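AztD protein (Citrobacter koseri, PDB 6CMK) acts as a periplasmic zinc chaperone that hands a zinc ion directly to the solute-binding protein AztC of the AztABCD transport system. Local coordinates at residues V64-N69 with A81-A86. Residues are numbered along the deposited sequence; the frame is centred on the assembly and turned at random.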
ATOM      1  N   VAL B  64      29.638  11.785  -2.300  1.00 28.16           N
ATOM      2  CA  VAL B  64      28.922  12.699  -3.176  1.00 30.35           C
ATOM      3  C   VAL B  64      29.706  14.006  -3.178  1.00 30.76           C
ATOM      4  O   VAL B  64      30.877  14.030  -2.785  1.00 28.36           O
ATOM      5  CB  VAL B  64      27.452  12.866  -2.736  1.00 25.70           C
ATOM      6  CG1 VAL B  64      26.698  11.552  -2.917  1.00 30.02           C
ATOM      7  CG2 VAL B  64      27.338  13.334  -1.287  1.00 24.94           C
ATOM      8  N   LYS B  65      29.084  15.096  -3.621  1.00 28.93           N
ATOM      9  CA  LYS B  65      29.830  16.329  -3.842  1.00 28.68           C
ATOM     10  C   LYS B  65      29.806  17.258  -2.631  1.00 30.59           C
ATOM     11  O   LYS B  65      30.812  17.920  -2.347  1.00 30.34           O
ATOM     12  CB  LYS B  65      29.282  17.053  -5.079  1.00 26.63           C
ATOM     13  CG  LYS B  65      30.019  18.348  -5.423  1.00 63.42           C
ATOM     14  CD  LYS B  65      29.429  19.042  -6.654  1.00 72.71           C
ATOM     15  CE  LYS B  65      29.950  20.472  -6.784  1.00 65.24           C
ATOM     16  NZ  LYS B  65      29.239  21.257  -7.835  1.00 61.67           N
ATOM     17  N   GLY B  66      28.686  17.325  -1.916  1.00 29.50           N
ATOM     18  CA  GLY B  66      28.584  18.141  -0.729  1.00 25.95           C
ATOM     19  C   GLY B  66      27.780  17.447   0.355  1.00 22.26           C
ATOM     20  O   GLY B  66      27.161  16.409   0.119  1.00 21.05           O
ATOM     21  N   PRO B  67      27.775  18.001   1.570  1.00 20.41           N
ATOM     22  CA  PRO B  67      26.919  17.441   2.622  1.00 19.47           C
ATOM     23  C   PRO B  67      25.467  17.461   2.182  1.00 18.81           C
ATOM     24  O   PRO B  67      25.009  18.414   1.552  1.00 23.81           O
ATOM     25  CB  PRO B  67      27.163  18.369   3.818  1.00 32.01           C
ATOM     26  CG  PRO B  67      28.448  19.051   3.526  1.00 35.03           C
ATOM     27  CD  PRO B  67      28.545  19.162   2.041  1.00 26.06           C
ATOM     28  N   ALA B  68      24.738  16.398   2.534  1.00 19.18           N
ATOM     29  CA  ALA B  68      23.425  16.143   1.966  1.00 18.61           C
ATOM     30  C   ALA B  68      22.322  16.187   3.011  1.00 17.73           C
ATOM     31  O   ALA B  68      22.532  15.862   4.183  1.00 21.07           O
ATOM     32  CB  ALA B  68      23.376  14.768   1.280  1.00 21.27           C
ATOM     33  N   ASN B  69      21.139  16.592   2.552  1.00 16.95           N
ATOM     34  CA  ASN B  69      19.870  16.285   3.186  1.00 18.50           C
ATOM     35  C   ASN B  69      19.268  15.090   2.452  1.00 20.11           C
ATOM     36  O   ASN B  69      19.500  14.903   1.258  1.00 19.47           O
ATOM     37  CB  ASN B  69      18.914  17.487   3.135  1.00 26.09           C
ATOM     38  CG  ASN B  69      19.426  18.697   3.922  1.00 48.50           C
ATOM     39  OD1 ASN B  69      19.078  19.838   3.607  1.00 51.53           O
ATOM     40  ND2 ASN B  69      20.250  18.458   4.940  1.00 49.87           N
ATOM     41  N   ALA B  81      19.675  12.524  -2.279  1.00 17.37           N
ATOM     42  CA  ALA B  81      20.637  13.223  -1.435  1.00 17.30           C
ATOM     43  C   ALA B  81      20.790  14.633  -2.001  1.00 16.30           C
ATOM     44  O   ALA B  81      21.483  14.841  -3.006  1.00 17.58           O
ATOM     45  CB  ALA B  81      21.965  12.472  -1.388  1.00 20.70           C
ATOM     46  N   ILE B  82      20.120  15.585  -1.366  1.00 16.63           N
ATOM     47  CA  ILE B  82      20.068  16.962  -1.833  1.00 17.50           C
ATOM     48  C   ILE B  82      21.260  17.700  -1.235  1.00 21.34           C
ATOM     49  O   ILE B  82      21.404  17.771  -0.007  1.00 19.12           O
ATOM     50  CB  ILE B  82      18.740  17.633  -1.441  1.00 18.23           C
ATOM     51  CG1 ILE B  82      17.551  17.040  -2.211  1.00 20.29           C
ATOM     52  CG2 ILE B  82      18.792  19.128  -1.743  1.00 21.46           C
ATOM     53  CD1 ILE B  82      17.057  15.669  -1.758  1.00 18.65           C
ATOM     54  N   GLN B  83      22.105  18.263  -2.100  1.00 19.17           N
ATOM     55  CA  GLN B  83      23.352  18.919  -1.703  1.00 21.97           C
ATOM     56  C   GLN B  83      23.277  20.396  -2.091  1.00 21.30           C
ATOM     57  O   GLN B  83      23.763  20.809  -3.144  1.00 21.79           O
ATOM     58  CB  GLN B  83      24.526  18.207  -2.354  1.00 18.66           C
ATOM     59  CG  GLN B  83      24.622  16.741  -1.948  1.00 22.89           C
ATOM     60  CD  GLN B  83      25.260  15.873  -3.008  1.00 23.75           C
ATOM     61  OE1 GLN B  83      26.423  16.046  -3.345  1.00 22.32           O
ATOM     62  NE2 GLN B  83      24.486  14.932  -3.551  1.00 19.32           N
ATOM     63  N   GLY B  84      22.673  21.194  -1.213  1.00 22.58           N
ATOM     64  CA  GLY B  84      22.374  22.576  -1.557  1.00 19.83           C
ATOM     65  C   GLY B  84      23.602  23.371  -1.945  1.00 25.43           C
ATOM     66  O   GLY B  84      23.579  24.123  -2.924  1.00 29.29           O
ATOM     67  N   SER B  85      24.696  23.208  -1.199  1.00 25.59           N
ATOM     68  CA  SER B  85      25.894  23.996  -1.462  1.00 28.42           C
ATOM     69  C   SER B  85      26.668  23.499  -2.673  1.00 27.81           C
ATOM     70  O   SER B  85      27.479  24.251  -3.223  1.00 33.76           O
ATOM     71  CB  SER B  85      26.814  23.994  -0.239  1.00 30.14           C
ATOM     72  OG  SER B  85      27.271  22.689   0.071  1.00 29.54           O
ATOM     73  N   ALA B  86      26.435  22.262  -3.105  1.00 25.25           N
ATOM     74  CA  ALA B  86      27.161  21.687  -4.226  1.00 27.72           C
ATOM     75  C   ALA B  86      26.405  21.785  -5.543  1.00 28.02           C
ATOM     76  O   ALA B  86      26.977  21.454  -6.585  1.00 26.26           O
ATOM     77  CB  ALA B  86      27.491  20.220  -3.934  1.00 26.36           C
TER
HETATM   78  O   HOH W   1      25.984  20.357  -0.226  1.00 30.57           O
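The side-chain amide of Gln83 reaches into the loop at Val64-Gly66 and holds it. Its OE1 accepts two backbone bonds, from Lys65 N (2.8 Å) and from Gly66 N (3.0 Å). The second is the straighter, at 161° about the hydrogen. NE2 of Gln83 donates to Ala81 O at 3.1 Å and also to Ser90 OG on the neighbouring strand 88-100, so both ends of the buried amide are bonded and its rotation is fixed. Val64 packs against this amide, with CB 3.4 Å from Gln83 OE1 and CG2 beside OE1 and CD. At the other end, Asn69 and Ile82 form an antiparallel hydrogen-bonded pair. Beside it Ala68 CB meets Ala81 CB at 3.8 Å.

On the exposed side, Lys65 leaves the loop with CG anti to the backbone N (chi1 -179°) and stays extended. Its aliphatic part lies along Ala86 CB, with CG as close as 3.5 Å, and NZ bonds Ala86 O at 2.6 Å. The region near Pro67 is looser. There a water donates to Pro67 O and also hydrogen-bonds Ser85 OG, adding a bridge where direct contact is slight. The exposed Asn69 turns its ND2 to Asn394 OD1. The contact joins the loop after strand 58-63 to strand 78-83, where one antiparallel sheet gives way to the next, a blade-to-blade connection of the beta-propeller fold.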